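Local coordinates for protein 273aa long hypothetical dTDP-4-dehydrorhamnose reductase (Sulfolobus tokodaii, PDB 2GGS) that probably reduces dTDP-4-dehydrorhamnose with NADPH as a member of the extended short-chain dehydrogenase/reductase family, at residues 43-46 with 47-50; 133-136 with 137-141; 67-70 with 71-74; 193-196 with 197-200; 117-120 with 121-124. All coordinates share one frame; numbering follows the deposited sequence.

In the fold
The chain is built on a Rossmann-type fold, and three of the five contacts line the NADPH cleft. Interaction 1 meets the adenine, interaction 3 a diphosphate oxygen and interaction 2 the ribose next to the nicotinamide. Their nearest atoms lie about 8 Å apart for 1 and 2 and for 1 and 3, and about 5 Å apart for 2 and 3, so the cofactor is what they share. Interaction 5 leads toward helix 129-141 and touches interaction 2 where Pro124 CB meets Leu135 CD1 at 3.6 Å. Interaction 4 stands apart, its centre about 29 Å from that of interaction 3 on opposite sides of the chain's centre; even so, Ile193 comes within about 8 Å of NADPH.

Interaction 1. Residues 43-46 with 47-50; sequences LTDF and PRLE. With NDP (NADPH dihydro-nicotinamide-adenine-dinucleotide phosphate), chain C.
Pro47 brings CD to 3.3 Å from OD1 of Asp45, the two side chains crossing at about a right angle. The proline costs helix 46-56 nothing, because the first turn of a helix makes no demand on its backbone nitrogen. At Arg48 the same carboxylate is used again: Asp45 has CG anti to the backbone N (chi1 -178°), which carries OD2 over one face of the guanidinium, 3.3 Å from NE. The planes stand 42° apart and the salt bridge rests on charge alone, with no N-H aimed at the oxygen. Asp45 is the N-cap residue of the helix, which follows strand 39-40 of the Rossmann-type fold. Just ahead of that cap, the loop reads the adenine of NADPH, with Leu43 N donating to N1A over 2.9 Å in a nearly straight bond. Leu49 turns back onto that loop, its CD1 lying 3.9 Å from CG of Leu43, while its N donates to Asp45 O at 2.9 Å. Glu50 repeats the backbone pattern, N to Phe46 O at 3.0 Å, and sends its carboxylate to His90 and Arg93 of helix 77-97, where the Phe46 ring stacks on His90.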
# COMPACT_ATOMS: atom_id res chain seq x y z
N LEU A 43 14.08 -9.43 -0.08
CA LEU A 43 14.26 -8.61 -1.29
C LEU A 43 15.51 -7.71 -1.28
O LEU A 43 15.90 -7.19 -2.33
CB LEU A 43 13.01 -7.76 -1.54
CG LEU A 43 12.01 -8.33 -2.53
CD1 LEU A 43 11.61 -9.78 -2.24
CD2 LEU A 43 10.78 -7.42 -2.64
N THR A 44 16.13 -7.54 -0.11
CA THR A 44 17.38 -6.74 -0.02
C THR A 44 18.64 -7.58 -0.31
O THR A 44 19.75 -7.05 -0.35
CB THR A 44 17.53 -5.99 1.32
OG1 THR A 44 17.71 -6.93 2.39
CG2 THR A 44 16.28 -5.08 1.61
N ASP A 45 18.46 -8.87 -0.52
CA ASP A 45 19.55 -9.74 -1.02
C ASP A 45 19.42 -9.74 -2.55
O ASP A 45 18.83 -10.66 -3.15
CB ASP A 45 19.45 -11.14 -0.38
CG ASP A 45 20.60 -12.08 -0.83
OD1 ASP A 45 21.33 -11.77 -1.80
OD2 ASP A 45 20.72 -13.15 -0.23
N PHE A 46 19.97 -8.71 -3.18
CA PHE A 46 19.69 -8.46 -4.60
C PHE A 46 20.02 -9.62 -5.56
O PHE A 46 19.21 -9.94 -6.41
CB PHE A 46 20.20 -7.09 -5.10
CG PHE A 46 19.79 -5.91 -4.23
CD1 PHE A 46 18.49 -5.80 -3.71
CD2 PHE A 46 20.70 -4.88 -3.96
CE1 PHE A 46 18.13 -4.70 -2.90
CE2 PHE A 46 20.35 -3.77 -3.17
CZ PHE A 46 19.05 -3.69 -2.64
N PRO A 47 21.19 -10.28 -5.41
CA PRO A 47 21.42 -11.37 -6.36
C PRO A 47 20.43 -12.52 -6.21
O PRO A 47 20.00 -13.08 -7.24
CB PRO A 47 22.87 -11.84 -6.03
CG PRO A 47 23.47 -10.66 -5.31
CD PRO A 47 22.33 -10.12 -4.49
N ARG A 48 20.03 -12.81 -4.97
CA ARG A 48 19.05 -13.88 -4.67
C ARG A 48 17.67 -13.50 -5.23
O ARG A 48 16.98 -14.35 -5.82
CB ARG A 48 18.98 -14.19 -3.19
CG ARG A 48 20.09 -15.13 -2.72
CD ARG A 48 19.74 -15.86 -1.43
NE ARG A 48 20.94 -16.37 -0.75
CZ ARG A 48 20.95 -16.86 0.49
NH1 ARG A 48 19.82 -16.95 1.18
NH2 ARG A 48 22.09 -17.27 1.02
N LEU A 49 17.31 -12.23 -5.08
CA LEU A 49 16.07 -11.70 -5.69
C LEU A 49 16.04 -11.87 -7.20
O LEU A 49 15.08 -12.44 -7.76
CB LEU A 49 15.87 -10.23 -5.29
CG LEU A 49 14.79 -9.45 -6.05
CD1 LEU A 49 13.42 -10.04 -5.68
CD2 LEU A 49 14.89 -7.98 -5.68
N GLU A 50 17.06 -11.36 -7.90
CA GLU A 50 17.09 -11.47 -9.34
C GLU A 50 17.06 -12.93 -9.82
O GLU A 50 16.35 -13.27 -10.77
CB GLU A 50 18.27 -10.70 -9.94
CG GLU A 50 18.25 -9.20 -9.64
CD GLU A 50 19.24 -8.38 -10.48
OE1 GLU A 50 19.46 -8.67 -11.67
OE2 GLU A 50 19.83 -7.44 -9.94
PA NDP C . 2.45 -4.56 5.17
O1A NDP C . 3.26 -3.83 6.16
O2A NDP C . 1.27 -5.25 5.75
O5B NDP C . 3.31 -5.62 4.38
C5B NDP C . 4.66 -5.36 4.06
C4B NDP C . 5.12 -6.56 3.27
O4B NDP C . 6.44 -6.28 2.80
C3B NDP C . 5.13 -7.85 4.09
O3B NDP C . 4.66 -8.89 3.28
C2B NDP C . 6.63 -8.02 4.36
O2B NDP C . 6.91 -9.39 4.48
C1B NDP C . 7.20 -7.45 3.06
N9A NDP C . 8.61 -7.09 3.22
C8A NDP C . 9.12 -6.06 3.96
N7A NDP C . 10.48 -6.09 3.85
C5A NDP C . 10.81 -7.13 3.06
C6A NDP C . 12.04 -7.63 2.62
N6A NDP C . 13.20 -7.11 3.10
N1A NDP C . 12.00 -8.75 1.83
C2A NDP C . 10.83 -9.37 1.42
N3A NDP C . 9.63 -8.87 1.87
C4A NDP C . 9.64 -7.78 2.67
O3 NDP C . 2.11 -3.43 4.06
PN NDP C . 0.72 -3.23 3.26
O1N NDP C . 0.15 -4.46 2.76
O2N NDP C . -0.04 -2.34 4.16
O5D NDP C . 1.25 -2.31 2.06
C5D NDP C . 1.33 -2.83 0.74
C4D NDP C . 1.92 -1.81 -0.22
O4D NDP C . 1.09 -0.67 -0.23
C3D NDP C . 3.32 -1.32 0.15
O3D NDP C . 3.94 -1.06 -1.08
C2D NDP C . 3.07 -0.02 0.88
O2D NDP C . 4.21 0.82 0.81
C1D NDP C . 1.86 0.50 0.06
N1N NDP C . 1.07 1.46 0.84
C2N NDP C . 0.71 1.10 2.12
C3N NDP C . -0.18 1.85 2.86
C7N NDP C . -0.54 1.40 4.24
O7N NDP C . -1.26 2.28 5.07
N7N NDP C . -0.16 0.20 4.66
C4N NDP C . -0.79 3.12 2.28
C5N NDP C . -0.31 3.45 0.89
C6N NDP C . 0.59 2.60 0.24
P2B NDP C . 7.16 -10.10 5.95
O1X NDP C . 6.95 -11.53 5.63
O2X NDP C . 6.19 -9.55 6.94
O3X NDP C . 8.60 -9.80 6.45

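Interaction 2. Residues 133-136 with 137-141; sequences SKLL and GETFA. With NDP (NADPH dihydro-nicotinamide-adenine-dinucleotide phosphate), chain C.
Leu136 and Leu135 offer their carbonyls to Phe140 and Thr139, one turn on in helix 129-141, the crossover helix of the beta-alpha-beta unit between strands 101-107 and 147-151. Tyr130 and Lys134 on this helix have the Tyr-x-x-x-Lys spacing of short-chain dehydrogenases. Leu136 O accepts from Phe140 N at 3.0 Å and also lies 3.5 Å from CD2 of the Phe140 ring; both side chains lean on Tyr81 of helix 77-97. Gly137, lacking a side chain, joins through its N, which donates to Ser133 O. Lys134, the residue after Ser133, sends its side chain toward the cofactor. Its chain folds at chi2 and chi3, placing NZ 2.9 Å from the ribose oxygen O3D of NADPH, with a weak second bond to O2D and a third to Ile105 O. With an alanine in place of Lys134, the ribose hydroxyls would probably lose this donor and Ile105 O its partner. The side chain of Leu135 sets CD1 3.8 Å from OE2 of Glu138, whose other oxygen is bound by Arg150 and Ser106. Leu135 O is gripped twice by Thr139: chi1 of -55° brings OG1 to 2.9 Å from it, and Thr139 N, at 3.0 Å, reaches it from the opposite face of the carbonyl plane.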
# COMPACT_ATOMS: atom_id res chain seq x y z
N SER A 133 11.53 7.44 0.32
CA SER A 133 11.99 6.11 -0.11
C SER A 133 11.03 5.48 -1.12
O SER A 133 11.46 4.92 -2.13
CB SER A 133 12.27 5.15 1.07
OG SER A 133 11.11 4.92 1.84
N LYS A 134 9.71 5.60 -0.87
CA LYS A 134 8.73 5.12 -1.80
C LYS A 134 8.79 5.86 -3.13
O LYS A 134 8.73 5.23 -4.20
CB LYS A 134 7.33 5.14 -1.18
CG LYS A 134 7.16 4.08 -0.04
CD LYS A 134 7.09 2.63 -0.51
CE LYS A 134 5.87 2.34 -1.43
NZ LYS A 134 5.84 0.93 -1.90
N LEU A 135 8.96 7.17 -3.08
CA LEU A 135 9.06 7.95 -4.33
C LEU A 135 10.27 7.51 -5.14
O LEU A 135 10.18 7.39 -6.33
CB LEU A 135 9.15 9.44 -4.05
CG LEU A 135 9.40 10.29 -5.30
CD1 LEU A 135 8.28 10.09 -6.33
CD2 LEU A 135 9.51 11.75 -4.85
N LEU A 136 11.40 7.25 -4.48
CA LEU A 136 12.57 6.72 -5.19
C LEU A 136 12.29 5.35 -5.81
O LEU A 136 12.63 5.13 -6.97
CB LEU A 136 13.81 6.72 -4.27
CG LEU A 136 14.17 8.14 -3.77
CD1 LEU A 136 15.38 8.07 -2.84
CD2 LEU A 136 14.38 9.21 -4.86
N GLY A 137 11.57 4.47 -5.12
CA GLY A 137 11.11 3.23 -5.72
C GLY A 137 10.22 3.47 -6.95
O GLY A 137 10.37 2.78 -7.95
N GLU A 138 9.31 4.44 -6.86
CA GLU A 138 8.50 4.80 -8.05
C GLU A 138 9.38 5.15 -9.23
O GLU A 138 9.06 4.84 -10.39
CB GLU A 138 7.64 6.05 -7.82
CG GLU A 138 6.47 5.88 -6.99
CD GLU A 138 5.47 6.98 -7.22
OE1 GLU A 138 4.45 6.95 -6.51
OE2 GLU A 138 5.72 7.87 -8.08
N THR A 139 10.46 5.84 -8.93
CA THR A 139 11.36 6.34 -9.96
C THR A 139 12.05 5.16 -10.62
O THR A 139 12.13 5.08 -11.86
CB THR A 139 12.32 7.37 -9.36
OG1 THR A 139 11.54 8.41 -8.71
CG2 THR A 139 13.22 8.01 -10.44
N PHE A 140 12.51 4.19 -9.83
CA PHE A 140 13.07 2.99 -10.46
C PHE A 140 12.03 2.21 -11.26
O PHE A 140 12.39 1.57 -12.25
CB PHE A 140 13.65 2.03 -9.41
CG PHE A 140 14.92 2.50 -8.74
CD1 PHE A 140 16.07 2.82 -9.47
CD2 PHE A 140 14.97 2.58 -7.34
CE1 PHE A 140 17.26 3.19 -8.78
CE2 PHE A 140 16.15 2.95 -6.62
CZ PHE A 140 17.30 3.26 -7.37
N ALA A 141 10.78 2.24 -10.81
CA ALA A 141 9.67 1.46 -11.41
C ALA A 141 9.13 2.06 -12.71
O ALA A 141 8.45 1.37 -13.47
CB ALA A 141 8.56 1.27 -10.42
PA NDP C . 2.45 -4.56 5.17
O1A NDP C . 3.26 -3.83 6.16
O2A NDP C . 1.27 -5.25 5.75
O5B NDP C . 3.31 -5.62 4.38
C5B NDP C . 4.66 -5.36 4.06
C4B NDP C . 5.12 -6.56 3.27
O4B NDP C . 6.44 -6.28 2.80
C3B NDP C . 5.13 -7.85 4.09
O3B NDP C . 4.66 -8.89 3.28
C2B NDP C . 6.63 -8.02 4.36
O2B NDP C . 6.91 -9.39 4.48
C1B NDP C . 7.20 -7.45 3.06
N9A NDP C . 8.61 -7.09 3.22
C8A NDP C . 9.12 -6.06 3.96
N7A NDP C . 10.48 -6.09 3.85
C5A NDP C . 10.81 -7.13 3.06
C6A NDP C . 12.04 -7.63 2.62
N6A NDP C . 13.20 -7.11 3.10
N1A NDP C . 12.00 -8.75 1.83
C2A NDP C . 10.83 -9.37 1.42
N3A NDP C . 9.63 -8.87 1.87
C4A NDP C . 9.64 -7.78 2.67
O3 NDP C . 2.11 -3.43 4.06
PN NDP C . 0.72 -3.23 3.26
O1N NDP C . 0.15 -4.46 2.76
O2N NDP C . -0.04 -2.34 4.16
O5D NDP C . 1.25 -2.31 2.06
C5D NDP C . 1.33 -2.83 0.74
C4D NDP C . 1.92 -1.81 -0.22
O4D NDP C . 1.09 -0.67 -0.23
C3D NDP C . 3.32 -1.32 0.15
O3D NDP C . 3.94 -1.06 -1.08
C2D NDP C . 3.07 -0.02 0.88
O2D NDP C . 4.21 0.82 0.81
C1D NDP C . 1.86 0.50 0.06
N1N NDP C . 1.07 1.46 0.84
C2N NDP C . 0.71 1.10 2.12
C3N NDP C . -0.18 1.85 2.86
C7N NDP C . -0.54 1.40 4.24
O7N NDP C . -1.26 2.28 5.07
N7N NDP C . -0.16 0.20 4.66
C4N NDP C . -0.79 3.12 2.28
C5N NDP C . -0.31 3.45 0.89
C6N NDP C . 0.59 2.60 0.24
P2B NDP C . 7.16 -10.10 5.95
O1X NDP C . 6.95 -11.53 5.63
O2X NDP C . 6.19 -9.55 6.94
O3X NDP C . 8.60 -9.80 6.45

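Interaction 3. Residues 67-70 with 71-74; sequences MTDV and DKCE. With NDP (NADPH dihydro-nicotinamide-adenine-dinucleotide phosphate), chain C.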
# COMPACT_ATOMS: atom_id res chain seq x y z
N MET A 67 8.78 -1.50 3.71
CA MET A 67 8.87 -1.11 5.12
C MET A 67 7.87 0.02 5.28
O MET A 67 8.12 1.16 4.85
CB MET A 67 10.29 -0.64 5.44
CG MET A 67 10.48 -0.19 6.87
SD MET A 67 12.23 0.27 7.07
CE MET A 67 12.17 1.04 8.66
N THR A 68 6.73 -0.31 5.90
CA THR A 68 5.61 0.63 5.98
C THR A 68 5.41 1.33 7.33
O THR A 68 4.46 2.10 7.50
CB THR A 68 4.29 -0.09 5.58
OG1 THR A 68 4.01 -1.10 6.55
CG2 THR A 68 4.41 -0.75 4.20
N ASP A 69 6.28 1.04 8.30
CA ASP A 69 6.27 1.78 9.57
C ASP A 69 6.91 3.13 9.33
O ASP A 69 8.15 3.26 9.17
CB ASP A 69 7.01 1.00 10.66
CG ASP A 69 6.94 1.69 12.03
OD1 ASP A 69 7.03 2.95 12.14
OD2 ASP A 69 6.81 0.94 13.02
N VAL A 70 6.07 4.16 9.26
CA VAL A 70 6.51 5.49 8.90
C VAL A 70 7.58 6.07 9.83
O VAL A 70 8.56 6.67 9.37
CB VAL A 70 5.29 6.44 8.75
CG1 VAL A 70 5.74 7.86 8.50
CG2 VAL A 70 4.37 5.91 7.66
N ASP A 71 7.43 5.85 11.14
CA ASP A 71 8.38 6.45 12.08
C ASP A 71 9.70 5.72 12.06
O ASP A 71 10.75 6.35 12.13
CB ASP A 71 7.79 6.48 13.48
CG ASP A 71 6.57 7.35 13.54
OD1 ASP A 71 6.71 8.57 13.27
OD2 ASP A 71 5.48 6.80 13.76
N LYS A 72 9.64 4.41 11.89
CA LYS A 72 10.85 3.61 11.71
C LYS A 72 11.61 4.04 10.47
O LYS A 72 12.83 4.20 10.52
CB LYS A 72 10.51 2.13 11.65
CG LYS A 72 10.31 1.55 13.04
CD LYS A 72 10.25 0.03 13.05
CE LYS A 72 9.97 -0.48 14.47
NZ LYS A 72 9.01 0.40 15.21
N CYS A 73 10.89 4.30 9.36
CA CYS A 73 11.56 4.78 8.13
C CYS A 73 12.32 6.10 8.37
O CYS A 73 13.33 6.36 7.70
CB CYS A 73 10.57 4.96 6.96
SG CYS A 73 9.92 3.48 6.26
N GLU A 74 11.82 6.94 9.27
CA GLU A 74 12.40 8.26 9.49
C GLU A 74 13.76 8.18 10.17
O GLU A 74 14.63 9.01 9.90
CB GLU A 74 11.44 9.15 10.32
CG GLU A 74 11.74 10.61 10.28
CD GLU A 74 11.30 11.29 8.97
OE1 GLU A 74 10.74 10.62 8.11
OE2 GLU A 74 11.53 12.51 8.81
PA NDP C . 2.45 -4.56 5.17
O1A NDP C . 3.26 -3.83 6.16
O2A NDP C . 1.27 -5.25 5.75
O5B NDP C . 3.31 -5.62 4.38
C5B NDP C . 4.66 -5.36 4.06
C4B NDP C . 5.12 -6.56 3.27
O4B NDP C . 6.44 -6.28 2.80
C3B NDP C . 5.13 -7.85 4.09
O3B NDP C . 4.66 -8.89 3.28
C2B NDP C . 6.63 -8.02 4.36
O2B NDP C . 6.91 -9.39 4.48
C1B NDP C . 7.20 -7.45 3.06
N9A NDP C . 8.61 -7.09 3.22
C8A NDP C . 9.12 -6.06 3.96
N7A NDP C . 10.48 -6.09 3.85
C5A NDP C . 10.81 -7.13 3.06
C6A NDP C . 12.04 -7.63 2.62
N6A NDP C . 13.20 -7.11 3.10
N1A NDP C . 12.00 -8.75 1.83
C2A NDP C . 10.83 -9.37 1.42
N3A NDP C . 9.63 -8.87 1.87
C4A NDP C . 9.64 -7.78 2.67
O3 NDP C . 2.11 -3.43 4.06
PN NDP C . 0.72 -3.23 3.26
O1N NDP C . 0.15 -4.46 2.76
O2N NDP C . -0.04 -2.34 4.16
O5D NDP C . 1.25 -2.31 2.06
C5D NDP C . 1.33 -2.83 0.74
C4D NDP C . 1.92 -1.81 -0.22
O4D NDP C . 1.09 -0.67 -0.23
C3D NDP C . 3.32 -1.32 0.15
O3D NDP C . 3.94 -1.06 -1.08
C2D NDP C . 3.07 -0.02 0.88
O2D NDP C . 4.21 0.82 0.81
C1D NDP C . 1.86 0.50 0.06
N1N NDP C . 1.07 1.46 0.84
C2N NDP C . 0.71 1.10 2.12
C3N NDP C . -0.18 1.85 2.86
C7N NDP C . -0.54 1.40 4.24
O7N NDP C . -1.26 2.28 5.07
N7N NDP C . -0.16 0.20 4.66
C4N NDP C . -0.79 3.12 2.28
C5N NDP C . -0.31 3.45 0.89
C6N NDP C . 0.59 2.60 0.24
P2B NDP C . 7.16 -10.10 5.95
O1X NDP C . 6.95 -11.53 5.63
O2X NDP C . 6.19 -9.55 6.94
O3X NDP C . 8.60 -9.80 6.45
O HOH W 1 4.93 4.47 12.90
O HOH W 2 9.01 8.44 7.34
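Asp69 caps the N-terminus of helix 70-75 with one carboxylate oxygen and reaches a lysine with the other. OD1 accepts from Lys72 N at 3.0 Å in an almost straight bond (171°) that arrives from above the carboxylate plane, and takes a weaker, bent bond from Asp71 N. OD2 forms a salt bridge with Lys72 NZ at 3.2 Å, again met from above the plane. CG of Asp69 is anti to its own nitrogen (chi1 -176°), which swings the carboxylate back over the first turn, while Asp69 O accepts from Cys73 N at 2.9 Å. Beside this cap lies an apolar patch: Met67, fully extended, lays CE 3.6 Å from CB of Lys72 and CG 3.8 Å from SG of Cys73, and it packs further on Ala80 and Ile83 of helix 77-97. Between Met67 and the cap, Thr68 faces the cofactor, OG1 donating to O1A of the NADPH diphosphate at 2.9 Å. In the outer shell, Asp71 OD1 is held by Arg244 and by the backbone nitrogens of Ile241 and Ala242. A water donates to both Asp69 OD1 and Asp71 OD2, which stand 4.5 Å apart. With Lys72, Arg244 and the helix N-terminus close by, the like charges of the two aspartates are probably well compensated.

Interaction 4. Residues 193-196 with 197-200; sequences ILEL and LELR
A Schellman motif closes helix 186-199, and just before that end Ile193 and Leu197 meet on the side turned to the seven-stranded parallel sheet. Leu197 N donates to Ile193 O at 2.9 Å, and CG of Leu197 also crowds that oxygen at 3.3 Å. Their side chains touch more loosely, CG2 of Ile193 lying 4.4 Å from CG of Leu197; both rest on Ile62 of strand 60-63, and Ile193 also packs on Leu12 of helix 11-20. Nearer the end the backbone bonds lengthen: Glu198 N to Leu194 O and Leu199 N to Glu195 O are both weak, at 3.5 Å. Glu195 and Glu198 run side by side, with OE1 of Glu198 4.0 Å from CG of Glu195, whose own carboxylate is taken by the backbone nitrogens of Ser260 and Thr261. Arg200 then breaks from the helix with a positive phi of 52°. Its N donates to Leu197 O at 3.0 Å, and that same oxygen lies in plane at the edge of the Arg200 guanidinium.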
# COMPACT_ATOMS: atom_id res chain seq x y z
N ILE A 193 -6.89 -4.37 -8.17
CA ILE A 193 -5.65 -4.75 -8.81
C ILE A 193 -5.87 -5.95 -9.75
O ILE A 193 -5.39 -5.93 -10.90
CB ILE A 193 -4.53 -5.00 -7.76
CG1 ILE A 193 -4.13 -3.65 -7.14
CG2 ILE A 193 -3.29 -5.70 -8.42
CD1 ILE A 193 -3.25 -3.74 -5.84
N LEU A 194 -6.66 -6.94 -9.31
CA LEU A 194 -7.05 -8.05 -10.17
C LEU A 194 -7.67 -7.56 -11.49
O LEU A 194 -7.31 -8.06 -12.56
CB LEU A 194 -8.04 -8.96 -9.48
CG LEU A 194 -7.87 -10.48 -9.70
CD1 LEU A 194 -8.98 -11.29 -9.08
CD2 LEU A 194 -7.69 -10.84 -11.15
N GLU A 195 -8.59 -6.62 -11.40
CA GLU A 195 -9.21 -6.08 -12.64
C GLU A 195 -8.18 -5.41 -13.54
O GLU A 195 -8.20 -5.55 -14.78
CB GLU A 195 -10.28 -5.04 -12.30
CG GLU A 195 -11.68 -5.54 -12.31
CD GLU A 195 -12.67 -4.41 -12.26
OE1 GLU A 195 -12.97 -3.83 -13.34
OE2 GLU A 195 -13.12 -4.08 -11.14
N LEU A 196 -7.29 -4.66 -12.92
CA LEU A 196 -6.26 -3.93 -13.65
C LEU A 196 -5.34 -4.87 -14.41
O LEU A 196 -4.94 -4.58 -15.54
CB LEU A 196 -5.45 -3.05 -12.69
CG LEU A 196 -6.14 -1.74 -12.33
CD1 LEU A 196 -5.39 -0.97 -11.22
CD2 LEU A 196 -6.33 -0.88 -13.57
N LEU A 197 -4.99 -5.99 -13.76
CA LEU A 197 -4.11 -7.01 -14.34
C LEU A 197 -4.57 -7.50 -15.68
O LEU A 197 -3.79 -7.51 -16.64
CB LEU A 197 -4.02 -8.22 -13.40
CG LEU A 197 -3.19 -8.01 -12.15
CD1 LEU A 197 -2.72 -9.34 -11.61
CD2 LEU A 197 -2.00 -7.11 -12.44
N GLU A 198 -5.83 -7.96 -15.71
CA GLU A 198 -6.46 -8.47 -16.91
C GLU A 198 -6.27 -7.45 -18.02
O GLU A 198 -6.00 -7.83 -19.15
CB GLU A 198 -7.97 -8.81 -16.73
CG GLU A 198 -8.63 -8.45 -15.36
CD GLU A 198 -10.08 -7.88 -15.45
OE1 GLU A 198 -11.03 -8.54 -14.93
OE2 GLU A 198 -10.28 -6.75 -16.00
N LEU A 199 -6.38 -6.16 -17.68
CA LEU A 199 -6.31 -5.05 -18.64
C LEU A 199 -4.92 -4.68 -19.13
O LEU A 199 -4.79 -3.98 -20.13
CB LEU A 199 -6.99 -3.80 -18.06
CG LEU A 199 -8.49 -3.92 -17.76
CD1 LEU A 199 -8.98 -2.70 -17.02
CD2 LEU A 199 -9.32 -4.16 -19.02
N ARG A 200 -3.87 -5.14 -18.45
CA ARG A 200 -2.48 -4.79 -18.81
C ARG A 200 -2.25 -3.28 -18.94
O ARG A 200 -1.48 -2.81 -19.78
CB ARG A 200 -1.97 -5.57 -20.04
CG ARG A 200 -1.50 -6.96 -19.71
CD ARG A 200 -0.18 -7.32 -20.40
NE ARG A 200 0.37 -8.63 -19.98
CZ ARG A 200 -0.03 -9.34 -18.92
NH1 ARG A 200 -0.99 -8.91 -18.11
NH2 ARG A 200 0.54 -10.51 -18.66

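Interaction 5. Residues 117-120 with 121-124; sequences NYKE and EDIP
Asp122 turns CG away from its carbonyl carbon (chi1 -73°), and this sends the carboxylate back over the turn to Lys119, whose CG is wedged between its own nitrogen and carbonyl carbon. OD2 of Asp122 thus accepts from Lys119 N at 2.8 Å, from above the carboxylate plane, and lies 3.4 Å from CG of Lys119. The return bond, Asp122 N to Lys119 O at 3.1 Å, closes a type I beta turn in the loop between strand 101-107 and helix 129-141. The ring of Tyr118 joins from the flank: CB of Asp122 lies in plane at its edge, 3.9 Å from CD1, and the ring also stacks with Phe111. OD2 has a second partner in the ammonium of Lys115. Were Asp122 an alanine, the Lys119 N-H and the Lys115 charge would probably lose this acceptor, although the backbone bond of the turn would remain. At the corner, OE2 of Glu121 rests 3.1 Å from CD of Lys119, while OE2 of Glu120 is bound by the backbone nitrogen of His206. Glu120 and Glu121 bring their OE1 atoms to 4.3 Å of each other; one water donates to both, which is likely to ease the repulsion of the two carboxylates.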
# COMPACT_ATOMS: atom_id res chain seq x y z
N ASN A 117 -6.53 15.68 -2.81
CA ASN A 117 -7.15 15.28 -4.04
C ASN A 117 -6.14 15.13 -5.16
O ASN A 117 -6.28 15.69 -6.24
CB ASN A 117 -8.28 16.30 -4.35
CG ASN A 117 -9.34 16.30 -3.25
OD1 ASN A 117 -9.58 17.33 -2.57
ND2 ASN A 117 -9.94 15.14 -3.04
N TYR A 118 -5.05 14.39 -4.90
CA TYR A 118 -3.96 14.32 -5.89
C TYR A 118 -4.27 13.43 -7.06
O TYR A 118 -4.75 12.31 -6.88
CB TYR A 118 -2.67 13.84 -5.22
CG TYR A 118 -2.11 14.87 -4.26
CD1 TYR A 118 -1.36 15.94 -4.74
CD2 TYR A 118 -2.36 14.79 -2.88
CE1 TYR A 118 -0.86 16.91 -3.86
CE2 TYR A 118 -1.86 15.74 -2.00
CZ TYR A 118 -1.11 16.79 -2.51
OH TYR A 118 -0.61 17.75 -1.67
N LYS A 119 -4.02 13.94 -8.28
CA LYS A 119 -4.18 13.15 -9.49
C LYS A 119 -2.83 12.59 -9.94
O LYS A 119 -1.80 13.00 -9.41
CB LYS A 119 -4.87 13.95 -10.61
CG LYS A 119 -4.27 15.27 -10.91
CD LYS A 119 -5.15 16.04 -11.97
CE LYS A 119 -6.57 16.35 -11.48
NZ LYS A 119 -6.64 17.51 -10.49
N GLU A 120 -2.85 11.66 -10.89
CA GLU A 120 -1.63 10.93 -11.29
C GLU A 120 -0.45 11.82 -11.66
O GLU A 120 0.69 11.52 -11.31
CB GLU A 120 -1.90 9.93 -12.40
CG GLU A 120 -2.73 8.70 -11.97
CD GLU A 120 -4.28 8.94 -11.91
OE1 GLU A 120 -4.75 10.09 -12.08
OE2 GLU A 120 -5.00 7.97 -11.64
N GLU A 121 -0.76 12.91 -12.36
CA GLU A 121 0.26 13.80 -12.90
C GLU A 121 0.73 14.88 -11.93
O GLU A 121 1.68 15.61 -12.24
CB GLU A 121 -0.24 14.39 -14.23
CG GLU A 121 -1.39 15.37 -14.08
CD GLU A 121 -2.78 14.74 -14.22
OE1 GLU A 121 -3.00 13.54 -13.93
OE2 GLU A 121 -3.68 15.49 -14.65
N ASP A 122 0.08 15.02 -10.77
CA ASP A 122 0.56 15.97 -9.74
C ASP A 122 1.97 15.59 -9.28
O ASP A 122 2.35 14.41 -9.33
CB ASP A 122 -0.37 16.03 -8.52
CG ASP A 122 -1.69 16.76 -8.80
OD1 ASP A 122 -1.73 17.70 -9.61
OD2 ASP A 122 -2.69 16.43 -8.16
N ILE A 123 2.75 16.58 -8.88
CA ILE A 123 4.17 16.36 -8.63
C ILE A 123 4.43 15.95 -7.19
O ILE A 123 4.16 16.73 -6.26
CB ILE A 123 5.00 17.66 -8.94
CG1 ILE A 123 4.83 18.06 -10.40
CG2 ILE A 123 6.47 17.47 -8.57
CD1 ILE A 123 5.34 17.05 -11.39
N PRO A 124 5.02 14.76 -6.99
CA PRO A 124 5.40 14.31 -5.64
C PRO A 124 6.41 15.23 -4.99
O PRO A 124 7.30 15.80 -5.67
CB PRO A 124 6.06 12.94 -5.91
CG PRO A 124 5.42 12.46 -7.21
CD PRO A 124 5.34 13.73 -8.01
O HOH W 3 3.40 12.01 -10.69
O HOH W 4 -4.95 11.96 -14.10